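Local coordinates for surface protein SPB1 (Streptococcus agalactiae, PDB 4UZG) that probably forms the backbone of the group B streptococcus pilus 2b, as a sortase-assembled shaft subunit stiffened by an internal isopeptide bond, at residues K4-K9 and Q162-R167; T22-V27 and I120-V125; V35-I40 and P153-D158; L52-Y57 and L84-N89; V59-G64 and I93-A98. One frame throughout, in Å; residues are numbered along the deposited sequence.

Interaction 1: residues K4-K9 and Q162-R167; sequences KTVDQK and QKVTVR
Lys4 and Val164 face each other across two short strands, 4-6 and 162-165, that run in nearly the same direction (20°) at a closest axis approach of 5.9 Å, too far apart for direct backbone bonds here. A water spans the gap instead, accepting from Lys4 N at 3.0 Å and lying 2.9 Å from Lys163 O; a second joins Gln8 O to Arg167 N. The Lys4 chain is stretched out, with CG anti to the backbone N (chi1 -172°), and passes Val164 at about a right angle, its CG 3.8 Å from Val164 CG1. That same methyl also meets Val6 CG1 at 3.8 Å, so one methyl serves both side chains. Extension carries Lys4 NZ inward to a covalent link with Asn147 CG, beside Asp42, with which NZ makes a weak hydrogen bond. A lysine joined to an asparagine of strand 146-153, the partner of strand 162-165, next to an acidic residue, is the intramolecular isopeptide bond characteristic of Gram-positive pilin domains.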
# COMPACT_ATOMS: atom_id res chain seq x y z
N LYS A 4 -1.38 6.84 12.72
CA LYS A 4 -1.55 5.64 11.91
C LYS A 4 -0.52 5.73 10.79
O LYS A 4 -0.51 6.71 10.04
CB LYS A 4 -2.96 5.51 11.34
CG LYS A 4 -3.20 4.16 10.67
CD LYS A 4 -4.60 4.01 10.05
CE LYS A 4 -4.77 2.63 9.50
NZ LYS A 4 -6.05 2.42 8.80
N THR A 5 0.34 4.72 10.69
CA THR A 5 1.43 4.72 9.71
C THR A 5 1.52 3.37 9.01
O THR A 5 0.94 2.38 9.48
CB THR A 5 2.79 5.03 10.39
OG1 THR A 5 3.05 4.06 11.40
CG2 THR A 5 2.81 6.41 11.00
N VAL A 6 2.22 3.36 7.88
CA VAL A 6 2.55 2.13 7.16
C VAL A 6 4.06 2.04 7.02
O VAL A 6 4.77 3.05 7.13
CB VAL A 6 1.85 2.03 5.79
CG1 VAL A 6 0.36 1.91 6.02
CG2 VAL A 6 2.19 3.21 4.89
N ASP A 7 4.56 0.84 6.72
CA ASP A 7 5.98 0.58 6.76
C ASP A 7 6.76 1.01 5.52
O ASP A 7 7.98 1.08 5.60
CB ASP A 7 6.28 -0.89 7.09
CG ASP A 7 5.82 -1.89 6.05
OD1 ASP A 7 4.73 -1.78 5.48
OD2 ASP A 7 6.57 -2.84 5.84
N GLN A 8 6.09 1.28 4.40
CA GLN A 8 6.78 1.69 3.18
C GLN A 8 6.07 2.87 2.57
O GLN A 8 4.84 3.00 2.66
CB GLN A 8 6.80 0.56 2.14
CG GLN A 8 7.56 -0.68 2.62
CD GLN A 8 9.06 -0.52 2.52
OE1 GLN A 8 9.59 -0.45 1.44
NE2 GLN A 8 9.75 -0.45 3.65
N LYS A 9 6.82 3.71 1.86
CA LYS A 9 6.25 4.86 1.17
C LYS A 9 5.35 4.45 0.00
O LYS A 9 4.38 5.14 -0.31
CB LYS A 9 7.37 5.78 0.67
CG LYS A 9 8.16 6.44 1.78
CD LYS A 9 9.31 7.29 1.21
CE LYS A 9 10.39 6.45 0.47
NZ LYS A 9 11.22 5.56 1.36
N GLN A 162 -7.10 8.91 13.02
CA GLN A 162 -5.81 8.98 12.36
C GLN A 162 -5.90 8.17 11.06
O GLN A 162 -6.40 7.04 11.07
CB GLN A 162 -4.68 8.43 13.26
CG GLN A 162 -4.53 9.14 14.60
CD GLN A 162 -4.06 10.57 14.50
OE1 GLN A 162 -3.14 10.88 13.74
NE2 GLN A 162 -4.66 11.45 15.30
N LYS A 163 -5.44 8.76 9.97
CA LYS A 163 -5.58 8.15 8.66
C LYS A 163 -4.22 7.91 8.03
O LYS A 163 -3.26 8.63 8.32
CB LYS A 163 -6.34 9.11 7.74
CG LYS A 163 -7.78 9.31 8.10
CD LYS A 163 -8.54 10.05 7.02
CE LYS A 163 -8.14 11.47 6.83
NZ LYS A 163 -9.18 12.16 5.99
N VAL A 164 -4.18 6.96 7.10
CA VAL A 164 -3.01 6.81 6.25
C VAL A 164 -3.47 6.29 4.89
O VAL A 164 -4.44 5.55 4.82
CB VAL A 164 -1.90 5.93 6.91
CG1 VAL A 164 -2.33 4.48 6.95
CG2 VAL A 164 -0.57 6.09 6.20
N THR A 165 -2.77 6.70 3.84
CA THR A 165 -3.09 6.32 2.47
C THR A 165 -1.98 5.44 1.92
O THR A 165 -0.82 5.85 1.89
CB THR A 165 -3.22 7.59 1.59
OG1 THR A 165 -4.20 8.48 2.15
CG2 THR A 165 -3.59 7.22 0.14
N VAL A 166 -2.31 4.22 1.50
CA VAL A 166 -1.32 3.38 0.84
C VAL A 166 -1.14 3.87 -0.60
O VAL A 166 -2.07 4.38 -1.22
CB VAL A 166 -1.67 1.88 0.86
CG1 VAL A 166 -1.70 1.35 2.29
CG2 VAL A 166 -2.96 1.63 0.09
N ARG A 167 0.08 3.76 -1.11
CA ARG A 167 0.42 4.34 -2.40
C ARG A 167 1.09 3.34 -3.33
O ARG A 167 1.88 2.50 -2.87
CB ARG A 167 1.37 5.52 -2.22
CG ARG A 167 0.95 6.61 -1.29
CD ARG A 167 0.16 7.61 -1.97
NE ARG A 167 -0.35 8.67 -1.11
CZ ARG A 167 -1.30 9.48 -1.53
NH1 ARG A 167 -1.79 9.34 -2.74
NH2 ARG A 167 -1.78 10.40 -0.73
O HOH W 1 -1.98 9.18 10.92
O HOH W 2 2.19 3.64 1.04

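Interaction 2: residues T22-V27 and I120-V125; sequences TYKNAV and INTITV
Tyr23 and Ile123 form a hydrogen-bonded antiparallel pair. Tyr23 N donates to Ile123 O and Ile123 N donates to Tyr23 O, each at 2.9 Å. A second such pair joins Ala26 with Asn121, again through two backbone bonds, but the register has slipped by one residue between the pairs, which makes a beta bulge at Lys24 and Asn25. The bulge leaves Lys24 O 3.3 Å from Asn121 O, two acceptors that cannot bond. A water beside the bulge lies 2.8 Å from Thr122 OG1.

Apolar contacts lie on both sides of the ladder. Beside Thr22, in the conformer described, its CG2 meets Thr122 CG2 at 3.8 Å; with OG1 anti to the carbonyl carbon in both residues (chi1 -57° and -63°), each CG2 is left anti to the backbone N. On the side of Tyr23 and Ala26, Ile123 CD1 reaches Ala26 CB at 3.9 Å and lies obliquely near the Tyr23 ring. At the end of the ladder Val27 and Ile120 lie side by side, pointing the same way, with Val27 CG1 4.1 Å from Ile120 CG1.

Strand 121-131 is bordered on its other edge by strand 50-62, where Thr122 and Thr124 bond to Thr62 and Thr60. Ile123 packs inward on Ile95 of strand 90-96 and on Tyr38 of strand 37-43, while Ala26 touches Tyr38 and Trp97.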
# COMPACT_ATOMS: atom_id res chain seq x y z
N THR A 22 -0.83 4.01 16.86
CA THR A 22 -0.17 4.41 18.11
C THR A 22 -1.06 5.44 18.82
O THR A 22 -1.49 6.42 18.18
CB THR A 22 1.26 5.01 17.82
OG1 THR A 22 2.05 4.03 17.11
CG2 THR A 22 1.99 5.42 19.09
N TYR A 23 -1.30 5.25 20.12
CA TYR A 23 -2.06 6.18 20.93
C TYR A 23 -1.28 6.38 22.22
O TYR A 23 -1.11 5.47 23.01
CB TYR A 23 -3.42 5.58 21.23
CG TYR A 23 -4.33 6.42 22.08
CD1 TYR A 23 -5.13 7.40 21.51
CD2 TYR A 23 -4.47 6.16 23.43
CE1 TYR A 23 -6.02 8.12 22.27
CE2 TYR A 23 -5.36 6.89 24.21
CZ TYR A 23 -6.12 7.87 23.62
OH TYR A 23 -7.01 8.57 24.39
N LYS A 24 -0.81 7.60 22.42
CA LYS A 24 0.12 7.90 23.49
C LYS A 24 -0.50 8.42 24.75
O LYS A 24 0.19 8.63 25.75
CB LYS A 24 1.16 8.90 23.01
CG LYS A 24 2.13 8.33 21.99
CD LYS A 24 3.46 9.09 22.15
CE LYS A 24 4.38 9.05 20.97
NZ LYS A 24 3.75 9.71 19.81
N ASN A 25 -1.79 8.64 24.75
CA ASN A 25 -2.34 9.28 25.94
C ASN A 25 -3.15 8.38 26.87
O ASN A 25 -4.09 8.86 27.48
CB ASN A 25 -3.08 10.50 25.45
CG ASN A 25 -2.17 11.38 24.59
OD1 ASN A 25 -0.97 11.48 24.86
ND2 ASN A 25 -2.72 12.01 23.55
N ALA A 26 -2.77 7.11 27.03
CA ALA A 26 -3.68 6.20 27.72
C ALA A 26 -3.45 6.25 29.22
O ALA A 26 -2.43 5.77 29.72
CB ALA A 26 -3.52 4.81 27.18
N VAL A 27 -4.40 6.87 29.93
CA VAL A 27 -4.35 7.05 31.37
C VAL A 27 -5.65 6.53 32.00
O VAL A 27 -6.56 6.07 31.32
CB VAL A 27 -4.11 8.53 31.77
CG1 VAL A 27 -2.74 8.99 31.30
CG2 VAL A 27 -5.22 9.42 31.24
N ILE A 120 1.23 6.79 32.54
CA ILE A 120 0.91 7.19 31.18
C ILE A 120 1.39 6.10 30.24
O ILE A 120 2.56 5.76 30.25
CB ILE A 120 1.61 8.52 30.86
CG1 ILE A 120 1.30 9.57 31.94
CG2 ILE A 120 1.20 9.00 29.50
CD1 ILE A 120 2.26 10.70 31.97
N ASN A 121 0.48 5.55 29.46
CA ASN A 121 0.79 4.43 28.60
C ASN A 121 0.56 4.73 27.14
O ASN A 121 -0.30 5.53 26.77
CB ASN A 121 -0.05 3.22 29.02
CG ASN A 121 0.37 2.69 30.36
OD1 ASN A 121 1.40 2.04 30.47
ND2 ASN A 121 -0.41 2.98 31.39
N THR A 122 1.32 4.04 26.30
CA THR A 122 1.11 4.03 24.87
C THR A 122 0.50 2.70 24.46
O THR A 122 1.04 1.63 24.76
CB THR A 122 2.43 4.22 24.12
OG1 THR A 122 2.96 5.51 24.44
CG2 THR A 122 2.22 4.12 22.61
N ILE A 123 -0.63 2.76 23.76
CA ILE A 123 -1.24 1.60 23.14
C ILE A 123 -0.75 1.54 21.70
O ILE A 123 -0.84 2.52 20.98
CB ILE A 123 -2.77 1.71 23.17
CG1 ILE A 123 -3.30 1.71 24.61
CG2 ILE A 123 -3.40 0.57 22.36
CD1 ILE A 123 -4.79 2.12 24.73
N THR A 124 -0.23 0.39 21.30
CA THR A 124 0.19 0.17 19.92
C THR A 124 -0.54 -1.06 19.39
O THR A 124 -0.55 -2.10 20.03
CB THR A 124 1.73 -0.01 19.79
OG1 THR A 124 2.39 1.05 20.47
CG2 THR A 124 2.16 -0.02 18.35
N VAL A 125 -1.10 -0.93 18.19
CA VAL A 125 -1.65 -2.06 17.46
C VAL A 125 -0.93 -2.12 16.12
O VAL A 125 -1.01 -1.18 15.34
CB VAL A 125 -3.17 -1.94 17.24
CG1 VAL A 125 -3.71 -3.10 16.40
CG2 VAL A 125 -3.92 -1.84 18.56
O HOH W 3 2.40 7.55 26.25

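Interaction 3: residues V35-I40 and P153-D158; sequences VYQYVI and PNTSND. With CA (calcium ion), chain F.
Asn154 touches Val35, Tyr36, Gln37 and Val39, and its side chain shows how one amide can serve several partners. From CB, which lies 3.9 Å from Tyr36 CZ, the chain turns with CG anti to the carbonyl carbon (chi1 -64°) and lies over one face of the phenol. CG comes within 3.4 Å of Tyr36 CE2, and the amide is stacked on the ring with the two planes only 12° apart. OD1 sits over the same face, displaced toward the rim, and accepts from Tyr36 N at 2.9 Å on a lone pair in the carbonyl plane; Gln37 N adds a weak, longer bond. ND2 turns the other way, to Lys34 O.

The backbone of Asn154 is held as well. Its N donates to Gln37 O, and its O receives Gln37 NE2 at 2.9 Å, nearly straight at 170° though well above the carbonyl plane. Pro153 CB packs on Tyr38, and a type II' turn follows from Pro153 to Ser156. Beyond it, calcium binds Asn157 OD1, Asp158 OD1 and two waters. Polar groups of a buried side chain are thus matched by backbone partners, fixing the tilt of the amide at the start of a loop that carries a calcium site at Asn157 and Asp158.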
# COMPACT_ATOMS: atom_id res chain seq x y z
N VAL A 35 -11.58 5.50 33.57
CA VAL A 35 -11.47 4.79 32.30
C VAL A 35 -11.44 3.30 32.56
O VAL A 35 -10.53 2.78 33.21
CB VAL A 35 -10.23 5.22 31.52
CG1 VAL A 35 -10.13 4.41 30.22
CG2 VAL A 35 -10.28 6.71 31.21
N TYR A 36 -12.42 2.60 32.00
CA TYR A 36 -12.50 1.15 32.15
C TYR A 36 -12.19 0.40 30.84
O TYR A 36 -12.06 -0.83 30.87
CB TYR A 36 -13.86 0.71 32.73
CG TYR A 36 -15.03 1.17 31.91
CD1 TYR A 36 -15.44 0.45 30.80
CD2 TYR A 36 -15.70 2.35 32.21
CE1 TYR A 36 -16.51 0.87 30.04
CE2 TYR A 36 -16.78 2.78 31.45
CZ TYR A 36 -17.15 2.04 30.35
OH TYR A 36 -18.21 2.42 29.55
N GLN A 37 -12.05 1.11 29.71
CA GLN A 37 -11.62 0.48 28.47
C GLN A 37 -11.12 1.52 27.51
O GLN A 37 -11.49 2.69 27.62
CB GLN A 37 -12.77 -0.30 27.82
CG GLN A 37 -13.92 0.57 27.36
CD GLN A 37 -15.09 -0.23 26.83
OE1 GLN A 37 -15.26 -1.41 27.15
NE2 GLN A 37 -15.92 0.42 26.04
N TYR A 38 -10.32 1.08 26.55
CA TYR A 38 -10.04 1.84 25.33
C TYR A 38 -10.53 1.03 24.15
O TYR A 38 -10.32 -0.18 24.09
CB TYR A 38 -8.53 2.18 25.18
CG TYR A 38 -8.12 3.29 26.08
CD1 TYR A 38 -8.27 4.62 25.70
CD2 TYR A 38 -7.61 3.03 27.34
CE1 TYR A 38 -7.95 5.65 26.57
CE2 TYR A 38 -7.27 4.05 28.21
CZ TYR A 38 -7.47 5.36 27.84
OH TYR A 38 -7.17 6.40 28.70
N VAL A 39 -11.17 1.70 23.20
CA VAL A 39 -11.73 1.05 22.01
C VAL A 39 -11.03 1.59 20.77
O VAL A 39 -11.03 2.81 20.53
CB VAL A 39 -13.23 1.32 21.90
CG1 VAL A 39 -13.79 0.58 20.70
CG2 VAL A 39 -13.97 0.92 23.19
N ILE A 40 -10.43 0.69 20.00
CA ILE A 40 -9.74 1.02 18.76
C ILE A 40 -10.60 0.48 17.62
O ILE A 40 -10.81 -0.72 17.51
CB ILE A 40 -8.35 0.35 18.72
CG1 ILE A 40 -7.49 0.83 19.89
CG2 ILE A 40 -7.67 0.63 17.38
CD1 ILE A 40 -7.42 -0.16 21.05
N PRO A 153 -11.71 6.41 24.87
CA PRO A 153 -12.00 5.79 26.17
C PRO A 153 -13.46 5.44 26.27
O PRO A 153 -14.31 6.13 25.69
CB PRO A 153 -11.62 6.90 27.14
CG PRO A 153 -11.98 8.16 26.39
CD PRO A 153 -11.64 7.87 24.94
N ASN A 154 -13.75 4.43 27.08
CA ASN A 154 -15.12 4.12 27.50
C ASN A 154 -16.04 4.06 26.29
O ASN A 154 -15.75 3.28 25.37
CB ASN A 154 -15.55 5.08 28.61
CG ASN A 154 -14.71 4.89 29.86
OD1 ASN A 154 -13.94 3.94 29.97
ND2 ASN A 154 -14.89 5.79 30.83
N THR A 155 -17.13 4.83 26.27
CA THR A 155 -18.07 4.75 25.15
C THR A 155 -18.08 6.01 24.30
O THR A 155 -18.99 6.23 23.50
CB THR A 155 -19.48 4.42 25.61
OG1 THR A 155 -19.93 5.44 26.51
CG2 THR A 155 -19.52 3.08 26.30
N SER A 156 -17.05 6.83 24.41
CA SER A 156 -16.99 8.00 23.55
C SER A 156 -16.76 7.62 22.09
O SER A 156 -16.13 6.62 21.81
CB SER A 156 -15.87 8.92 23.99
OG SER A 156 -15.87 10.07 23.16
N ASN A 157 -17.27 8.43 21.17
CA ASN A 157 -16.93 8.31 19.75
C ASN A 157 -16.42 9.65 19.19
O ASN A 157 -16.48 9.86 17.98
CB ASN A 157 -18.10 7.77 18.89
CG ASN A 157 -19.19 8.78 18.68
OD1 ASN A 157 -19.32 9.72 19.46
ND2 ASN A 157 -19.99 8.62 17.62
N ASP A 158 -15.89 10.52 20.05
CA ASP A 158 -15.50 11.85 19.62
C ASP A 158 -14.10 11.94 19.00
O ASP A 158 -13.77 12.95 18.38
CB ASP A 158 -15.56 12.83 20.78
CG ASP A 158 -16.96 13.11 21.27
OD1 ASP A 158 -17.96 12.55 20.81
OD2 ASP A 158 -17.07 13.96 22.18
CA CA F . -20.12 11.71 20.22
O HOH W 4 -19.34 10.50 22.27
O HOH W 5 -21.95 10.59 21.41

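Interaction 4: residues L52-Y57 and L84-N89; sequences LNEGSY and LLEENN
Glu86 reaches from strand 81-87 to the type II beta turn Asn53-Ser56, which interrupts strand 50-62 within the large beta sheet of the pilin domain, and one of its oxygens holds two donors. Glu86 OE2 accepts Gly55 N at 3.0 Å on its syn lone pair and Tyr57 OH at 2.7 Å on its anti lone pair, lying in the plane of the phenol at its edge. Both lone pairs are therefore occupied, an environment that would be expected to favour the charged carboxylate. Farther along, Asn89 OD1 accepts Leu52 N at 2.8 Å, while its ND2 bonds to Pro45 O and Val50 O, so both ends of this amide are engaged. Glu54, in the turn, directs its carboxylate to water: one molecule donates to Glu54 OE2 and accepts, weakly, from Asn89 N.

The turn itself is tied by Ser56 OG, which donates to Asn53 O, and Gly55 occupies the positive-phi position (75°) that such turns favour.

Van der Waals contacts of CH groups with polar groups accompany these bonds. The CG of Glu54 lies against the Glu86 carboxylate, 3.5 Å from its CD, and Leu52 CD2 approaches Asn89 O, which is buried without a polar partner. The apolar pair is formed by Tyr57, which also packs on Phe91. Its ring and the Leu84 side chain cross at about a right angle, with Leu84 CD1 3.6 Å from Tyr57 CE2.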
# COMPACT_ATOMS: atom_id res chain seq x y z
N LEU A 52 -7.60 -6.66 4.55
CA LEU A 52 -7.13 -6.88 5.91
C LEU A 52 -6.71 -8.33 6.11
O LEU A 52 -7.47 -9.24 5.76
CB LEU A 52 -8.27 -6.57 6.89
CG LEU A 52 -8.00 -6.80 8.38
CD1 LEU A 52 -6.92 -5.88 8.91
CD2 LEU A 52 -9.31 -6.62 9.16
N ASN A 53 -5.55 -8.56 6.73
CA ASN A 53 -5.22 -9.90 7.21
C ASN A 53 -5.80 -10.09 8.60
O ASN A 53 -5.23 -9.66 9.60
CB ASN A 53 -3.71 -10.13 7.24
CG ASN A 53 -3.10 -10.36 5.86
OD1 ASN A 53 -3.68 -11.04 5.02
ND2 ASN A 53 -1.91 -9.85 5.68
N GLU A 54 -6.96 -10.72 8.66
CA GLU A 54 -7.57 -10.98 9.95
C GLU A 54 -6.61 -11.80 10.79
O GLU A 54 -5.80 -12.60 10.28
CB GLU A 54 -8.93 -11.67 9.81
CG GLU A 54 -10.06 -10.77 9.33
CD GLU A 54 -10.05 -10.43 7.86
OE1 GLU A 54 -9.32 -11.08 7.07
OE2 GLU A 54 -10.83 -9.52 7.51
N GLY A 55 -6.66 -11.55 12.09
CA GLY A 55 -5.82 -12.27 13.02
C GLY A 55 -4.36 -11.87 13.03
O GLY A 55 -3.55 -12.55 13.66
N SER A 56 -3.98 -10.76 12.38
CA SER A 56 -2.57 -10.40 12.25
C SER A 56 -2.08 -9.44 13.35
O SER A 56 -0.96 -8.96 13.28
CB SER A 56 -2.31 -9.80 10.88
OG SER A 56 -3.00 -8.58 10.70
N TYR A 57 -2.91 -9.17 14.34
CA TYR A 57 -2.61 -8.10 15.31
C TYR A 57 -1.52 -8.46 16.30
O TYR A 57 -1.42 -9.60 16.76
CB TYR A 57 -3.87 -7.73 16.16
CG TYR A 57 -5.08 -7.65 15.30
CD1 TYR A 57 -5.32 -6.54 14.51
CD2 TYR A 57 -5.92 -8.74 15.18
CE1 TYR A 57 -6.37 -6.50 13.61
CE2 TYR A 57 -6.99 -8.72 14.29
CZ TYR A 57 -7.19 -7.60 13.49
OH TYR A 57 -8.21 -7.55 12.58
N LEU A 84 -11.63 -8.77 20.42
CA LEU A 84 -11.55 -8.50 18.99
C LEU A 84 -12.89 -8.79 18.32
O LEU A 84 -13.48 -9.85 18.55
CB LEU A 84 -10.48 -9.40 18.37
CG LEU A 84 -10.34 -9.36 16.84
CD1 LEU A 84 -9.85 -8.00 16.36
CD2 LEU A 84 -9.41 -10.47 16.40
N LEU A 85 -13.31 -7.89 17.45
CA LEU A 85 -14.42 -8.13 16.53
C LEU A 85 -13.96 -7.74 15.14
O LEU A 85 -13.50 -6.64 14.91
CB LEU A 85 -15.62 -7.27 16.91
CG LEU A 85 -16.84 -7.40 16.02
CD1 LEU A 85 -17.34 -8.84 15.99
CD2 LEU A 85 -17.94 -6.46 16.46
N GLU A 86 -14.09 -8.67 14.19
CA GLU A 86 -13.75 -8.44 12.78
C GLU A 86 -14.98 -8.62 11.92
O GLU A 86 -15.67 -9.63 12.04
CB GLU A 86 -12.69 -9.43 12.29
CG GLU A 86 -11.36 -9.21 12.96
CD GLU A 86 -10.37 -10.35 12.78
OE1 GLU A 86 -10.76 -11.54 12.83
OE2 GLU A 86 -9.18 -10.05 12.60
N GLU A 87 -15.27 -7.66 11.07
CA GLU A 87 -16.40 -7.75 10.16
C GLU A 87 -16.10 -6.91 8.93
O GLU A 87 -15.64 -5.78 9.05
CB GLU A 87 -17.67 -7.20 10.81
CG GLU A 87 -18.22 -8.01 11.98
CD GLU A 87 -19.50 -7.41 12.57
OE1 GLU A 87 -19.80 -6.22 12.30
OE2 GLU A 87 -20.21 -8.11 13.31
N ASN A 88 -16.40 -7.45 7.76
CA ASN A 88 -16.45 -6.61 6.57
C ASN A 88 -15.13 -5.91 6.26
O ASN A 88 -15.14 -4.76 5.81
CB ASN A 88 -17.55 -5.53 6.74
CG ASN A 88 -18.93 -6.13 6.92
OD1 ASN A 88 -19.29 -7.09 6.25
ND2 ASN A 88 -19.70 -5.56 7.84
N ASN A 89 -14.01 -6.57 6.51
CA ASN A 89 -12.66 -6.05 6.25
C ASN A 89 -12.19 -5.01 7.25
O ASN A 89 -11.14 -4.41 7.07
CB ASN A 89 -12.53 -5.50 4.82
CG ASN A 89 -11.10 -5.53 4.30
OD1 ASN A 89 -10.41 -6.55 4.37
ND2 ASN A 89 -10.66 -4.41 3.74
O HOH W 6 -10.76 -9.30 4.88
O HOH W 7 -12.85 -8.16 8.87

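Interaction 5: residues V59-G64 and I93-A98; sequences VTITDG and ITIPWA
Val59 puts CG1 anti to its backbone N (chi1 -175°) and CG2 anti to its carbonyl carbon, and so offers one methyl to each of two isoleucines across a hydrophobic core consistent with a beta sandwich. In Ile61, by contrast, CG1 anti to the carbonyl carbon (chi1 -58°) and an extended chi2 take CD1 to Trp97 in the conformer described. The strands 59-62 and 93-96 are not hydrogen-bonded partners: their axes stay 10.3 Å apart at closest and cross at -40°, a spacing suited to two layers that meet through side chains.

Val59 CG2 and Ile93 CD1 meet tip to tip at 4.1 Å. The other branch, Val59 CG1, lies 4.0 Å from Ile95 CD1, and here the two side chains slide past each other in opposite directions. The contact is wholly apolar and buried, and its branched side chains meet across the layers. Tyr82 of strand 81-87 touches Val59, Ile93 and Ile95, while Ile123 covers Ile95 from strand 121-131.

At the far end the indole closes the row. Trp97 also meets Tyr38 edge-to-face and packs against Tyr117. The side chains of Ile61 and Trp97 approach obliquely, and in this conformer Ile61 CD1 lies 3.7 Å from Trp97 CZ3.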
# COMPACT_ATOMS: atom_id res chain seq x y z
N VAL A 59 -0.81 -6.43 19.87
CA VAL A 59 -1.37 -5.36 20.68
C VAL A 59 -0.50 -5.24 21.93
O VAL A 59 -0.35 -6.21 22.68
CB VAL A 59 -2.83 -5.65 21.08
CG1 VAL A 59 -3.41 -4.46 21.81
CG2 VAL A 59 -3.67 -6.00 19.84
N THR A 60 0.05 -4.05 22.17
CA THR A 60 0.91 -3.83 23.31
C THR A 60 0.55 -2.54 24.05
O THR A 60 0.01 -1.59 23.48
CB THR A 60 2.41 -3.74 22.90
OG1 THR A 60 2.59 -2.64 22.01
CG2 THR A 60 2.94 -5.01 22.27
N ILE A 61 0.93 -2.55 25.32
CA ILE A 61 0.87 -1.38 26.17
C ILE A 61 2.30 -1.12 26.65
O ILE A 61 2.94 -2.01 27.21
CB ILE A 61 -0.07 -1.58 27.39
CG1 ILE A 61 -1.49 -1.93 26.92
CG2 ILE A 61 -0.05 -0.32 28.26
CD1 ILE A 61 -2.39 -2.33 28.03
N THR A 62 2.79 0.09 26.43
CA THR A 62 4.15 0.47 26.82
C THR A 62 4.06 1.62 27.82
O THR A 62 3.44 2.65 27.54
CB THR A 62 4.97 0.91 25.61
OG1 THR A 62 4.94 -0.12 24.62
CG2 THR A 62 6.42 1.17 26.00
N ASP A 63 4.64 1.43 28.99
CA ASP A 63 4.56 2.41 30.04
C ASP A 63 5.65 3.45 29.86
O ASP A 63 6.44 3.40 28.92
CB ASP A 63 4.49 1.77 31.43
CG ASP A 63 5.81 1.25 31.94
OD1 ASP A 63 6.89 1.57 31.39
OD2 ASP A 63 5.76 0.51 32.96
N GLY A 64 5.67 4.43 30.75
CA GLY A 64 6.56 5.57 30.60
C GLY A 64 8.03 5.21 30.72
O GLY A 64 8.88 5.98 30.31
N ILE A 93 -10.97 -3.41 18.33
CA ILE A 93 -10.27 -4.00 19.46
C ILE A 93 -10.66 -3.22 20.71
O ILE A 93 -10.56 -2.00 20.74
CB ILE A 93 -8.74 -3.96 19.22
CG1 ILE A 93 -8.37 -5.05 18.22
CG2 ILE A 93 -7.97 -4.15 20.54
CD1 ILE A 93 -6.97 -4.98 17.69
N THR A 94 -11.10 -3.94 21.74
CA THR A 94 -11.48 -3.31 23.01
C THR A 94 -10.52 -3.82 24.07
O THR A 94 -10.41 -5.02 24.28
CB THR A 94 -12.92 -3.66 23.37
OG1 THR A 94 -13.77 -3.22 22.31
CG2 THR A 94 -13.34 -2.98 24.65
N ILE A 95 -9.82 -2.89 24.72
CA ILE A 95 -8.83 -3.24 25.73
C ILE A 95 -9.42 -2.88 27.11
O ILE A 95 -9.58 -1.71 27.44
CB ILE A 95 -7.52 -2.47 25.53
CG1 ILE A 95 -6.94 -2.75 24.13
CG2 ILE A 95 -6.53 -2.83 26.63
CD1 ILE A 95 -5.71 -1.93 23.79
N PRO A 96 -9.76 -3.89 27.92
CA PRO A 96 -10.24 -3.57 29.27
C PRO A 96 -9.11 -2.92 30.08
O PRO A 96 -7.95 -3.31 29.97
CB PRO A 96 -10.67 -4.93 29.84
CG PRO A 96 -9.88 -5.92 29.10
CD PRO A 96 -9.72 -5.34 27.70
N TRP A 97 -9.48 -1.93 30.89
CA TRP A 97 -8.50 -1.07 31.55
C TRP A 97 -8.59 -1.17 33.07
O TRP A 97 -7.68 -0.74 33.78
CB TRP A 97 -8.73 0.38 31.10
CG TRP A 97 -7.49 1.21 31.07
CD1 TRP A 97 -7.19 2.28 31.87
CD2 TRP A 97 -6.37 1.05 30.19
NE1 TRP A 97 -5.97 2.79 31.53
CE2 TRP A 97 -5.45 2.05 30.51
CE3 TRP A 97 -6.09 0.17 29.14
CZ2 TRP A 97 -4.24 2.20 29.83
CZ3 TRP A 97 -4.89 0.31 28.47
CH2 TRP A 97 -3.98 1.31 28.81
N ALA A 98 -9.70 -1.72 33.57
CA ALA A 98 -9.91 -1.84 35.01
C ALA A 98 -10.86 -3.00 35.23
O ALA A 98 -11.61 -3.39 34.32
CB ALA A 98 -10.50 -0.54 35.60

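Overall arrangement
All five contacts reach one mixed sheet, and together they show how distant parts of a chain are folded into a single unit. Interaction 1 joins the two outermost strands and brackets the other four along the chain. Within it the segments of 2 and 3 alternate, as do those of 4 and 5, which lie inside the spans of both 2 and 3. Interactions 2, 3 and 5 cluster: centres of 2 and 5 lie about 7 Å apart, and that of 3 about 12 Å from each. Interactions 4 and 5 share strand 50-62 and meet through Ile93. Interaction 1 stands about 18 to 24 Å from the rest, the link from Lys4 to Asn147 probably strengthening the pilus shaft.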